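Local structure of Orf11 (Staphylococcus phage P68, 6O43) at residues 8-13 against 176-181; 21-26 against 50-55; 31-36 against 67-72; 37-42 against 77-82; 57-62 against 99-104. The protein is a potential phage lysin, thought to degrade the peptidoglycan of the staphylococcal cell wall. All blocks are in the same frame, centred on the assembly; numbering follows the deposited sequence.

Contact 1: 8-13 against 176-181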
# COMPACT_ATOMS: atom_id res chain seq x y z
N ASP A 8 4.59 -3.01 -11.02
CA ASP A 8 3.92 -2.08 -11.93
C ASP A 8 2.41 -2.29 -11.91
O ASP A 8 1.64 -1.34 -11.71
CB ASP A 8 4.46 -2.25 -13.35
CG ASP A 8 5.83 -1.62 -13.53
OD1 ASP A 8 6.32 -0.96 -12.58
OD2 ASP A 8 6.43 -1.79 -14.61
N LYS A 9 1.96 -3.53 -12.11
CA LYS A 9 0.53 -3.81 -12.06
C LYS A 9 -0.06 -3.34 -10.74
O LYS A 9 -1.18 -2.82 -10.70
CB LYS A 9 0.28 -5.30 -12.27
CG LYS A 9 0.74 -5.84 -13.61
CD LYS A 9 0.34 -7.29 -13.80
N PHE A 10 0.68 -3.52 -9.64
CA PHE A 10 0.14 -3.19 -8.32
C PHE A 10 0.05 -1.68 -8.12
O PHE A 10 -1.03 -1.15 -7.82
CB PHE A 10 1.00 -3.84 -7.24
CG PHE A 10 0.41 -3.76 -5.86
CD1 PHE A 10 -0.56 -4.67 -5.47
CD2 PHE A 10 0.82 -2.79 -4.96
CE1 PHE A 10 -1.12 -4.61 -4.20
CE2 PHE A 10 0.26 -2.72 -3.69
CZ PHE A 10 -0.70 -3.64 -3.31
N THR A 11 1.17 -0.97 -8.29
CA THR A 11 1.16 0.47 -8.03
C THR A 11 0.15 1.20 -8.90
O THR A 11 -0.42 2.22 -8.48
CB THR A 11 2.56 1.07 -8.24
OG1 THR A 11 3.02 0.79 -9.56
CG2 THR A 11 3.54 0.51 -7.23
N HIS A 12 -0.10 0.72 -10.12
CA HIS A 12 -0.97 1.42 -11.05
C HIS A 12 -2.44 1.06 -10.88
O HIS A 12 -3.28 1.64 -11.58
CB HIS A 12 -0.53 1.14 -12.49
CG HIS A 12 0.77 1.80 -12.85
ND1 HIS A 12 1.99 1.26 -12.52
CD2 HIS A 12 1.03 2.97 -13.49
CE1 HIS A 12 2.96 2.06 -12.95
NE2 HIS A 12 2.40 3.10 -13.55
N SER A 13 -2.79 0.16 -9.97
CA SER A 13 -4.18 -0.17 -9.72
C SER A 13 -4.85 0.92 -8.89
O SER A 13 -4.19 1.66 -8.15
CB SER A 13 -4.30 -1.52 -9.00
OG SER A 13 -3.64 -2.54 -9.72
N ASN A 176 9.59 -3.79 0.38
CA ASN A 176 8.82 -3.29 -0.76
C ASN A 176 7.35 -3.61 -0.55
O ASN A 176 6.92 -4.76 -0.75
CB ASN A 176 9.32 -3.91 -2.07
CG ASN A 176 8.67 -3.28 -3.29
OD1 ASN A 176 7.53 -2.83 -3.24
ND2 ASN A 176 9.41 -3.24 -4.40
N PRO A 177 6.53 -2.63 -0.14
CA PRO A 177 5.11 -2.93 0.09
C PRO A 177 4.36 -3.30 -1.18
O PRO A 177 3.42 -4.10 -1.12
CB PRO A 177 4.57 -1.63 0.71
CG PRO A 177 5.51 -0.56 0.21
CD PRO A 177 6.86 -1.22 0.13
N PHE A 178 4.76 -2.75 -2.33
CA PHE A 178 4.05 -3.04 -3.57
C PHE A 178 4.30 -4.47 -4.02
O PHE A 178 3.37 -5.17 -4.43
CB PHE A 178 4.47 -2.05 -4.66
CG PHE A 178 4.44 -0.62 -4.21
CD1 PHE A 178 3.28 -0.06 -3.70
CD2 PHE A 178 5.58 0.18 -4.31
CE1 PHE A 178 3.25 1.27 -3.29
CE2 PHE A 178 5.56 1.50 -3.90
CZ PHE A 178 4.39 2.05 -3.39
N LEU A 179 5.55 -4.93 -3.96
CA LEU A 179 5.84 -6.32 -4.32
C LEU A 179 5.21 -7.29 -3.33
O LEU A 179 4.57 -8.26 -3.73
CB LEU A 179 7.35 -6.54 -4.40
CG LEU A 179 7.78 -7.95 -4.79
CD1 LEU A 179 7.17 -8.35 -6.13
CD2 LEU A 179 9.30 -8.08 -4.84
N ASP A 180 5.39 -7.04 -2.03
CA ASP A 180 4.78 -7.90 -1.03
C ASP A 180 3.27 -7.95 -1.17
O ASP A 180 2.65 -9.01 -1.03
CB ASP A 180 5.18 -7.43 0.37
CG ASP A 180 6.66 -7.61 0.65
OD1 ASP A 180 7.37 -8.16 -0.22
OD2 ASP A 180 7.11 -7.21 1.75
N GLY A 181 2.65 -6.80 -1.44
CA GLY A 181 1.21 -6.77 -1.63
C GLY A 181 0.77 -7.62 -2.82
O GLY A 181 -0.17 -8.41 -2.72

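Contact 2: 21-26 against 50-55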
# COMPACT_ATOMS: atom_id res chain seq x y z
N LEU A 21 -10.78 -10.75 -5.06
CA LEU A 21 -11.00 -11.38 -3.77
C LEU A 21 -12.15 -10.69 -3.05
O LEU A 21 -12.27 -9.46 -3.08
CB LEU A 21 -9.74 -11.33 -2.91
CG LEU A 21 -8.51 -12.08 -3.43
CD1 LEU A 21 -7.28 -11.71 -2.62
CD2 LEU A 21 -8.76 -13.58 -3.38
N THR A 22 -13.00 -11.49 -2.40
CA THR A 22 -14.14 -10.98 -1.65
C THR A 22 -13.81 -10.91 -0.17
O THR A 22 -12.81 -11.46 0.31
CB THR A 22 -15.37 -11.86 -1.87
OG1 THR A 22 -15.29 -12.98 -0.98
CG2 THR A 22 -15.43 -12.36 -3.31
N ILE A 23 -14.68 -10.22 0.58
CA ILE A 23 -14.50 -10.13 2.02
C ILE A 23 -14.61 -11.51 2.66
O ILE A 23 -13.89 -11.82 3.62
CB ILE A 23 -15.51 -9.13 2.62
CG1 ILE A 23 -15.11 -7.70 2.27
CG2 ILE A 23 -15.63 -9.33 4.13
CD1 ILE A 23 -16.04 -6.64 2.82
N ASP A 24 -15.51 -12.35 2.15
CA ASP A 24 -15.61 -13.72 2.65
C ASP A 24 -14.28 -14.45 2.50
O ASP A 24 -13.83 -15.13 3.43
CB ASP A 24 -16.71 -14.48 1.90
CG ASP A 24 -18.09 -14.18 2.44
OD1 ASP A 24 -18.19 -13.72 3.60
OD2 ASP A 24 -19.08 -14.42 1.71
N GLN A 25 -13.65 -14.33 1.33
CA GLN A 25 -12.35 -14.97 1.13
C GLN A 25 -11.27 -14.33 2.00
O GLN A 25 -10.33 -15.01 2.41
CB GLN A 25 -11.96 -14.90 -0.35
CG GLN A 25 -12.89 -15.71 -1.25
CD GLN A 25 -12.76 -15.33 -2.71
OE1 GLN A 25 -12.92 -14.16 -3.07
NE2 GLN A 25 -12.48 -16.31 -3.56
N LEU A 26 -11.40 -13.03 2.30
CA LEU A 26 -10.35 -12.32 3.01
C LEU A 26 -10.33 -12.68 4.50
O LEU A 26 -9.26 -12.84 5.09
CB LEU A 26 -10.50 -10.81 2.83
CG LEU A 26 -10.13 -10.23 1.46
CD1 LEU A 26 -10.45 -8.74 1.39
CD2 LEU A 26 -8.65 -10.47 1.16
N VAL A 50 -14.84 -4.04 9.96
CA VAL A 50 -13.76 -3.18 9.50
C VAL A 50 -13.69 -3.16 7.98
O VAL A 50 -13.67 -2.09 7.35
CB VAL A 50 -12.43 -3.63 10.12
CG1 VAL A 50 -11.26 -2.97 9.41
CG2 VAL A 50 -12.41 -3.31 11.61
N LEU A 51 -13.65 -4.34 7.36
CA LEU A 51 -13.52 -4.41 5.91
C LEU A 51 -14.69 -3.74 5.21
O LEU A 51 -14.51 -2.99 4.24
CB LEU A 51 -13.37 -5.87 5.47
CG LEU A 51 -12.11 -6.53 6.01
CD1 LEU A 51 -11.99 -7.97 5.53
CD2 LEU A 51 -10.88 -5.72 5.61
N LYS A 52 -15.92 -4.01 5.67
CA LYS A 52 -17.08 -3.33 5.10
C LYS A 52 -16.95 -1.81 5.22
O LYS A 52 -17.31 -1.08 4.30
CB LYS A 52 -18.36 -3.81 5.79
CG LYS A 52 -18.77 -5.24 5.47
CD LYS A 52 -20.09 -5.57 6.14
CE LYS A 52 -21.12 -4.48 5.89
NZ LYS A 52 -22.47 -4.84 6.41
N ALA A 53 -16.43 -1.33 6.35
CA ALA A 53 -16.37 0.11 6.58
C ALA A 53 -15.38 0.78 5.64
O ALA A 53 -15.69 1.82 5.04
CB ALA A 53 -16.00 0.38 8.04
N VAL A 54 -14.18 0.21 5.47
CA VAL A 54 -13.22 0.83 4.56
C VAL A 54 -13.73 0.74 3.12
O VAL A 54 -13.53 1.66 2.32
CB VAL A 54 -11.82 0.19 4.72
CG1 VAL A 54 -11.37 0.25 6.17
CG2 VAL A 54 -11.80 -1.23 4.19
N LYS A 55 -14.41 -0.36 2.79
CA LYS A 55 -14.98 -0.49 1.45
C LYS A 55 -15.96 0.63 1.15
O LYS A 55 -15.94 1.22 0.07
CB LYS A 55 -15.67 -1.85 1.31
CG LYS A 55 -16.28 -2.09 -0.06
CD LYS A 55 -16.98 -3.44 -0.14
CE LYS A 55 -17.23 -3.84 -1.58
NZ LYS A 55 -15.95 -3.85 -2.35

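Contact 3: 31-36 against 67-72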
# COMPACT_ATOMS: atom_id res chain seq x y z
N LYS A 31 -7.19 -13.10 9.65
CA LYS A 31 -7.60 -13.02 11.05
C LYS A 31 -6.42 -13.13 12.01
O LYS A 31 -6.48 -12.60 13.12
CB LYS A 31 -8.64 -14.10 11.36
CG LYS A 31 -8.15 -15.52 11.12
N GLY A 32 -5.36 -13.82 11.61
CA GLY A 32 -4.21 -13.95 12.48
C GLY A 32 -3.14 -12.88 12.35
O GLY A 32 -2.09 -12.99 12.98
N TYR A 33 -3.38 -11.84 11.55
CA TYR A 33 -2.33 -10.89 11.20
C TYR A 33 -2.64 -9.49 11.69
O TYR A 33 -3.80 -9.07 11.75
CB TYR A 33 -2.12 -10.84 9.68
CG TYR A 33 -1.44 -12.07 9.13
CD1 TYR A 33 -0.07 -12.24 9.26
CD2 TYR A 33 -2.17 -13.05 8.47
CE1 TYR A 33 0.56 -13.37 8.75
CE2 TYR A 33 -1.56 -14.18 7.97
CZ TYR A 33 -0.19 -14.33 8.11
OH TYR A 33 0.43 -15.45 7.60
N GLY A 34 -1.58 -8.76 12.02
CA GLY A 34 -1.70 -7.34 12.33
C GLY A 34 -2.74 -7.06 13.40
O GLY A 34 -2.87 -7.78 14.39
N ARG A 35 -3.50 -5.98 13.18
CA ARG A 35 -4.50 -5.56 14.15
C ARG A 35 -5.79 -6.36 14.08
O ARG A 35 -6.60 -6.28 15.01
CB ARG A 35 -4.78 -4.07 13.97
CG ARG A 35 -3.60 -3.23 14.43
CD ARG A 35 -3.60 -1.82 13.88
NE ARG A 35 -2.35 -1.16 14.27
CZ ARG A 35 -1.20 -1.32 13.64
NH1 ARG A 35 -1.12 -2.11 12.57
NH2 ARG A 35 -0.11 -0.69 14.07
N PHE A 36 -5.99 -7.15 13.02
CA PHE A 36 -7.06 -8.14 13.07
C PHE A 36 -6.83 -9.10 14.23
O PHE A 36 -7.78 -9.62 14.81
CB PHE A 36 -7.16 -8.90 11.74
CG PHE A 36 -7.33 -8.00 10.54
CD1 PHE A 36 -8.48 -7.25 10.37
CD2 PHE A 36 -6.34 -7.94 9.57
CE1 PHE A 36 -8.64 -6.44 9.26
CE2 PHE A 36 -6.50 -7.13 8.45
CZ PHE A 36 -7.65 -6.38 8.30
N TYR A 67 -2.18 -5.00 3.05
CA TYR A 67 -1.21 -4.09 3.66
C TYR A 67 -1.12 -4.31 5.17
O TYR A 67 -0.02 -4.27 5.74
CB TYR A 67 -1.56 -2.64 3.34
CG TYR A 67 -0.79 -2.09 2.16
CD1 TYR A 67 -0.26 -2.95 1.20
CD2 TYR A 67 -0.57 -0.73 2.03
CE1 TYR A 67 0.45 -2.46 0.13
CE2 TYR A 67 0.15 -0.23 0.95
CZ TYR A 67 0.66 -1.10 0.01
OH TYR A 67 1.37 -0.61 -1.07
N GLU A 68 -2.25 -4.54 5.83
CA GLU A 68 -2.21 -4.82 7.26
C GLU A 68 -1.43 -6.10 7.54
O GLU A 68 -0.64 -6.15 8.49
CB GLU A 68 -3.63 -4.93 7.82
CG GLU A 68 -3.69 -5.19 9.32
CD GLU A 68 -3.07 -4.07 10.14
OE1 GLU A 68 -2.90 -2.96 9.61
OE2 GLU A 68 -2.73 -4.31 11.32
N LYS A 69 -1.61 -7.12 6.71
CA LYS A 69 -0.86 -8.36 6.90
C LYS A 69 0.64 -8.13 6.74
O LYS A 69 1.44 -8.65 7.53
CB LYS A 69 -1.35 -9.43 5.92
CG LYS A 69 -0.64 -10.77 6.02
CD LYS A 69 0.54 -10.86 5.07
CE LYS A 69 1.28 -12.18 5.23
NZ LYS A 69 2.46 -12.28 4.30
N ASN A 70 1.04 -7.36 5.73
CA ASN A 70 2.46 -7.18 5.45
C ASN A 70 3.09 -6.12 6.35
O ASN A 70 4.30 -6.18 6.60
CB ASN A 70 2.66 -6.83 3.98
CG ASN A 70 2.30 -7.99 3.06
OD1 ASN A 70 2.51 -9.15 3.39
ND2 ASN A 70 1.76 -7.67 1.89
N GLU A 71 2.31 -5.16 6.84
CA GLU A 71 2.84 -4.20 7.80
C GLU A 71 2.94 -4.79 9.20
O GLU A 71 3.95 -4.60 9.89
CB GLU A 71 1.97 -2.94 7.82
CG GLU A 71 2.19 -2.02 6.63
CD GLU A 71 3.59 -1.46 6.57
OE1 GLU A 71 4.17 -1.19 7.65
OE2 GLU A 71 4.12 -1.29 5.45
N GLY A 72 1.91 -5.51 9.63
CA GLY A 72 1.87 -6.05 10.98
C GLY A 72 1.55 -4.97 12.01
O GLY A 72 1.34 -3.80 11.70

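Contact 4: 37-42 against 77-82. With I3C (5-amino-2,4,6-triiodobenzene-1,3-dicarboxylic acid), chain B.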
# COMPACT_ATOMS: atom_id res chain seq x y z
N ASN A 37 -5.56 -9.31 14.59
CA ASN A 37 -5.20 -10.16 15.73
C ASN A 37 -5.07 -9.35 17.02
O ASN A 37 -5.74 -9.64 18.01
CB ASN A 37 -3.89 -10.90 15.44
CG ASN A 37 -3.43 -11.76 16.61
OD1 ASN A 37 -4.24 -12.41 17.27
ND2 ASN A 37 -2.13 -11.75 16.87
N VAL A 38 -4.21 -8.32 17.02
CA VAL A 38 -3.90 -7.63 18.27
C VAL A 38 -5.11 -6.83 18.76
O VAL A 38 -5.39 -6.81 19.97
CB VAL A 38 -2.67 -6.72 18.09
CG1 VAL A 38 -2.47 -5.86 19.32
CG2 VAL A 38 -1.43 -7.56 17.83
N TRP A 39 -5.83 -6.17 17.86
CA TRP A 39 -6.95 -5.32 18.27
C TRP A 39 -8.27 -6.08 18.35
O TRP A 39 -9.05 -5.86 19.28
CB TRP A 39 -7.10 -4.14 17.31
CG TRP A 39 -6.12 -3.02 17.53
CD1 TRP A 39 -5.11 -2.98 18.44
CD2 TRP A 39 -6.09 -1.78 16.82
NE1 TRP A 39 -4.43 -1.78 18.34
CE2 TRP A 39 -5.02 -1.03 17.35
CE3 TRP A 39 -6.85 -1.22 15.79
CZ2 TRP A 39 -4.69 0.25 16.89
CZ3 TRP A 39 -6.53 0.05 15.33
CH2 TRP A 39 -5.46 0.77 15.88
N LEU A 40 -8.55 -6.96 17.40
CA LEU A 40 -9.84 -7.63 17.33
C LEU A 40 -9.80 -9.09 17.78
O LEU A 40 -10.84 -9.76 17.75
CB LEU A 40 -10.39 -7.56 15.89
CG LEU A 40 -10.22 -6.24 15.13
CD1 LEU A 40 -10.88 -6.33 13.76
CD2 LEU A 40 -10.78 -5.06 15.92
N GLY A 41 -8.65 -9.60 18.19
CA GLY A 41 -8.54 -10.97 18.65
C GLY A 41 -9.00 -12.00 17.63
O GLY A 41 -9.38 -13.12 18.00
N GLY A 42 -8.98 -11.62 16.36
CA GLY A 42 -9.38 -12.52 15.29
C GLY A 42 -10.87 -12.71 15.12
O GLY A 42 -11.28 -13.60 14.37
N LEU A 77 0.87 2.97 16.41
CA LEU A 77 0.35 3.27 15.08
C LEU A 77 -0.96 2.53 14.82
O LEU A 77 -1.17 1.41 15.30
CB LEU A 77 1.37 2.89 14.00
CG LEU A 77 2.77 3.50 14.13
CD1 LEU A 77 3.70 2.89 13.08
CD2 LEU A 77 2.72 5.01 14.00
N GLY A 78 -1.83 3.18 14.06
CA GLY A 78 -3.10 2.59 13.70
C GLY A 78 -2.97 1.64 12.52
O GLY A 78 -1.89 1.16 12.19
N TRP A 79 -4.11 1.38 11.88
CA TRP A 79 -4.15 0.44 10.77
C TRP A 79 -3.12 0.79 9.70
O TRP A 79 -2.90 1.97 9.38
CB TRP A 79 -5.55 0.40 10.15
CG TRP A 79 -6.61 -0.22 11.04
CD1 TRP A 79 -7.50 0.44 11.83
CD2 TRP A 79 -6.88 -1.62 11.20
NE1 TRP A 79 -8.31 -0.46 12.48
CE2 TRP A 79 -7.95 -1.73 12.12
CE3 TRP A 79 -6.33 -2.79 10.67
CZ2 TRP A 79 -8.48 -2.96 12.51
CZ3 TRP A 79 -6.85 -4.01 11.06
CH2 TRP A 79 -7.92 -4.09 11.97
N LEU A 80 -2.49 -0.24 9.14
CA LEU A 80 -1.51 -0.13 8.06
C LEU A 80 -0.22 0.56 8.50
O LEU A 80 0.63 0.85 7.65
CB LEU A 80 -2.09 0.60 6.84
CG LEU A 80 -3.56 0.30 6.49
CD1 LEU A 80 -3.94 1.00 5.19
CD2 LEU A 80 -3.82 -1.20 6.40
N ASN A 81 -0.05 0.82 9.79
CA ASN A 81 1.10 1.57 10.30
C ASN A 81 1.17 2.96 9.68
O ASN A 81 2.25 3.52 9.48
CB ASN A 81 2.41 0.81 10.07
CG ASN A 81 2.58 -0.36 11.02
OD1 ASN A 81 2.00 -0.37 12.11
ND2 ASN A 81 3.37 -1.34 10.62
N HIS A 82 0.00 3.54 9.39
CA HIS A 82 -0.06 4.79 8.65
C HIS A 82 0.36 5.98 9.51
O HIS A 82 1.18 6.80 9.08
CB HIS A 82 -1.47 5.00 8.10
CG HIS A 82 -1.53 5.94 6.94
ND1 HIS A 82 -1.53 5.50 5.63
CD2 HIS A 82 -1.58 7.29 6.89
CE1 HIS A 82 -1.58 6.55 4.82
NE2 HIS A 82 -1.62 7.64 5.56
I3 I3C B . -7.12 2.18 19.38
I2 I3C B . -8.66 -3.40 21.04
I1 I3C B . -5.85 0.25 24.99
O8 I3C B . -6.65 3.11 23.11
O9 I3C B . -4.81 2.49 22.12
C10 I3C B . -7.31 -2.45 23.80
N13 I3C B . -8.29 -0.76 19.24
C1 I3C B . -6.63 0.90 22.13
C6 I3C B . -7.16 0.68 20.87
C5 I3C B . -7.74 -0.54 20.56
C4 I3C B . -7.78 -1.54 21.51
C3 I3C B . -7.25 -1.33 22.77
C2 I3C B . -6.67 -0.11 23.08
C7 I3C B . -5.99 2.24 22.47
O11 I3C B . -6.36 -3.27 23.90
O12 I3C B . -8.32 -2.57 24.55

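Contact 5: 57-62 against 99-104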
# COMPACT_ATOMS: atom_id res chain seq x y z
N ILE A 57 -15.93 3.54 2.22
CA ILE A 57 -15.24 4.82 2.09
C ILE A 57 -14.49 4.91 0.76
O ILE A 57 -14.30 6.01 0.24
CB ILE A 57 -14.30 5.02 3.29
CG1 ILE A 57 -15.11 5.32 4.55
CG2 ILE A 57 -13.28 6.11 3.00
CD1 ILE A 57 -14.34 5.16 5.84
N GLY A 58 -14.07 3.78 0.20
CA GLY A 58 -13.43 3.79 -1.10
C GLY A 58 -12.11 3.05 -1.16
O GLY A 58 -11.40 3.13 -2.17
N VAL A 59 -11.77 2.33 -0.10
CA VAL A 59 -10.56 1.52 -0.05
C VAL A 59 -10.95 0.06 -0.19
O VAL A 59 -11.81 -0.44 0.55
CB VAL A 59 -9.77 1.75 1.25
CG1 VAL A 59 -8.69 0.68 1.41
CG2 VAL A 59 -9.15 3.14 1.25
N SER A 60 -10.32 -0.64 -1.13
CA SER A 60 -10.64 -2.03 -1.36
C SER A 60 -10.33 -2.85 -0.11
O SER A 60 -9.24 -2.71 0.46
CB SER A 60 -9.86 -2.57 -2.56
OG SER A 60 -8.88 -3.51 -2.17
N PRO A 61 -11.25 -3.70 0.35
CA PRO A 61 -10.91 -4.59 1.47
C PRO A 61 -9.67 -5.42 1.21
O PRO A 61 -8.93 -5.73 2.15
CB PRO A 61 -12.16 -5.47 1.60
CG PRO A 61 -13.27 -4.66 1.01
CD PRO A 61 -12.64 -3.86 -0.10
N THR A 62 -9.41 -5.79 -0.05
CA THR A 62 -8.23 -6.58 -0.37
C THR A 62 -6.95 -5.79 -0.09
O THR A 62 -6.02 -6.30 0.54
CB THR A 62 -8.27 -7.02 -1.84
OG1 THR A 62 -9.50 -7.73 -2.09
CG2 THR A 62 -7.09 -7.92 -2.16
N LYS A 99 -8.15 8.92 4.79
CA LYS A 99 -6.82 9.45 4.52
C LYS A 99 -6.24 8.85 3.24
O LYS A 99 -5.66 9.57 2.42
CB LYS A 99 -5.90 9.17 5.72
CG LYS A 99 -4.72 10.11 5.84
CD LYS A 99 -4.16 10.10 7.25
N LEU A 100 -6.43 7.55 3.04
CA LEU A 100 -5.91 6.89 1.84
C LEU A 100 -6.63 7.37 0.58
O LEU A 100 -6.00 7.47 -0.48
CB LEU A 100 -6.03 5.38 1.99
CG LEU A 100 -4.84 4.54 1.55
CD1 LEU A 100 -3.54 5.19 1.98
CD2 LEU A 100 -4.95 3.13 2.12
N VAL A 101 -7.92 7.66 0.68
CA VAL A 101 -8.63 8.19 -0.48
C VAL A 101 -8.10 9.57 -0.84
O VAL A 101 -7.87 9.87 -2.02
CB VAL A 101 -10.15 8.21 -0.21
CG1 VAL A 101 -10.88 8.96 -1.31
CG2 VAL A 101 -10.69 6.79 -0.08
N SER A 102 -7.90 10.43 0.16
CA SER A 102 -7.30 11.74 -0.09
C SER A 102 -5.95 11.59 -0.78
O SER A 102 -5.72 12.17 -1.85
CB SER A 102 -7.15 12.52 1.21
OG SER A 102 -8.41 12.78 1.79
N GLN A 103 -5.05 10.80 -0.19
CA GLN A 103 -3.69 10.71 -0.70
C GLN A 103 -3.66 10.16 -2.12
O GLN A 103 -2.85 10.60 -2.94
CB GLN A 103 -2.83 9.85 0.24
CG GLN A 103 -2.62 10.49 1.60
CD GLN A 103 -1.74 9.67 2.53
OE1 GLN A 103 -1.13 8.68 2.11
NE2 GLN A 103 -1.65 10.09 3.79
N SER A 104 -4.56 9.22 -2.44
CA SER A 104 -4.58 8.65 -3.78
C SER A 104 -4.92 9.68 -4.85
O SER A 104 -4.70 9.42 -6.04
CB SER A 104 -5.58 7.49 -3.86
OG SER A 104 -6.91 7.97 -4.00

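Contact 1: 8-13 against 176-181
F10 and T11, in the last turn of helix 3-11, make a buried, apolar helix-helix contact with F178 and G181 in the first turns of helix 177-187, not far from the centre of the chain. The methyl branch of T11 lies over one face of the F178 ring in a CH-pi contact: T11 CG2 is 3.5 Å from the F178 ring centroid, 20° off the normal, and leans toward the CG end of the ring. The other branch, OG1, is occupied within its own helix by the carbonyl oxygen of I7. F10 instead meets mainly main chain. With its CG anti to the backbone N (chi1 -170°), its ring faces F178 O, which comes 3.5 Å from F10 CD2; the same F10 CD2 also packs at 3.7 Å against F178 CB. Farther along, F10 CE1 approaches G181 C to 3.8 Å, over a residue that has no side chain to hold it off. N176 N-caps helix 177-187, its OD1 accepting from L179 N at 3.0 Å. Y67 of helix 61-71 touches both phenylalanines, while A157 and A158 of helix 152-159 pack on F178. Such close packing of an aromatic ring on a glycine-containing helix surface here joins the N- and C-terminal regions of an all-helical fold.

Contact 2: 21-26 against 50-55
I23 and L51 are the nearest backbone pair of segments 21-26 and 50-55, their CA atoms 7.0 Å apart, and both direct their CB atoms at the opposite helix. The two side chains run antiparallel past each other, so each branch of I23 finds a different part of the partner. I23 CD1, at the end of a fully extended chain (chi2 -180°), reaches L51 CB at 3.8 Å and goes on to graze the aliphatic start of K52, with K52 CG 4.1 Å from I23 CD1. The short branch, I23 CG2, instead meets L51 CD1 at 4.1 Å. That same methyl, L51 CD1, also touches L26 CB at 4.2 Å, one turn farther along. Ahead of I23 the helix start is fixed by a capping box: T22 OG1 accepts from Q25 N, and Q25 OE1 takes T22 N at 2.8 Å. A salt bridge from D24 to R48 adds a polar link between the same two helices. L26 continues onto P61 and T62 of helix 61-71, while V50 and V54 pack on helix 89-104, against Y89, A93 and A97.

Contact 3: 31-36 against 67-72
R35 and E68 supply the polar core of the contact between helix 34-38 and the C-terminal end of helix 61-71. One carboxylate oxygen takes two donors: R35 N meets E68 OE2 at 2.6 Å on the anti side, and R35 NH1 reaches E68 OE2 at 3.0 Å through the syn lone pair, forming a salt bridge with the guanidinium and carboxylate planes 77° apart. NH1 of R35 also donates to G72 O at 3.1 Å, from above the carbonyl plane. Apolar contacts accompany this network. K69 CG lies over one face of Y33, 3.6 Å from the Y33 ring centroid, and the two side chains run side by side in the same direction. F36 CE2 packs against E68 CG at 3.5 Å. G34, at positive phi, brings its CA to 3.4 Å from E68 OE2. Beyond the two segments R35 NH2 bonds to L77 O and N81 OD1, and E68 OE1 accepts from L80 N. Held at both oxygens, the E68 carboxylate has little freedom to rotate, while R35 probably spreads its charge over acceptors from the helix end and the following loop.

Contact 4: 37-42 against 77-82
W39 and W79 form an edge-to-face aromatic pair, the edge of W39 directed at the face of W79. The six-membered ring of W39 and the five-membered ring of W79 have centroids 4.9 Å apart and planes at 84°; W39 CZ3 comes within 3.4 Å of W79 NE1. The W79 NE1 hydrogen goes to Y89 O, and W39 packs over the ring face. Apolar contacts widen the patch: L40 CD1 sits 4.1 Å from W79 CH2 at the indole edge, and W39 CH2 rests 3.7 Å from G78 CA, on a glycine with no side chain in the way. Contacts with the bound triiodinated phasing compound form the third group. Its amino nitrogen N13 lies over one face of W39, 3.4 Å from W39 CD2, while its iodine I2 approaches W39 O to 3.0 Å. R86, G87, D88 and Y89 complete this pocket, and R35 makes a cation-pi contact with W39. One indole thus offers its edge to the loop and a face to the phasing compound, at a site that need not be a natural one, and the short iodine-to-carbonyl approach suggests a halogen bond to the W39 backbone oxygen.

Contact 5: 57-62 against 99-104
The turn between helices 44-57 and 61-71 packs here on helix 89-104, with I57, G58 and V59 fitted against L100 and V101. G58 is the closest backbone point, its CA 6.5 Å from that of V101. One methyl does most of the work: V101 CG2, which a chi1 of 171° (measured to CG1) places trans to the carbonyl carbon, is directed into the turn. There it meets I57 O at 3.7 Å, I57 CG2 at 4.1 Å and V59 CG2 at 4.2 Å. The V59 methyl CG2 also reaches L100 CB at 3.9 Å, its side chain crossing that of L100 at about a right angle. G58 ends helix 44-57 by leaving helical angles with a phi of 130°, and its lack of a side chain lets V101 CG2 lie 4.1 Å from G58 C. This tight turn between two helices then passes straight into the next helix, where S60 is the N-cap: its OG bonds to L63 N and also to D17 O of the loop between helices 3-11 and 23-30. On helix 89-104 the S104 hydroxyl turns back to its own main chain, with S104 OG donating to V101 O at 2.9 Å. L100 carries the packing on to H82 and to Y147 of helix 143-147, while I57 touches A97 and R98 a turn earlier on helix 89-104.

How the contacts relate
Starting from the N terminus, helix 3-11 enters contact 1, which closes only at helix 177-187 and so encloses all the others. Contact 2 is the first to close, bringing helix 44-57 back to helix 23-30. Contacts 3 and 4 both open on or beside helix 34-38, inside that loop, and close beyond it, crossing contact 2 and each other; hydrogen bonds join these two directly. Contact 5 opens after contact 2 has closed, tied to it by a probable hydrogen bond between V54 O and V59 N, and crosses contacts 3 and 4 before ending on helix 89-104. Helix 61-71 serves contacts 3 and 5 and also touches contact 1 through Y67.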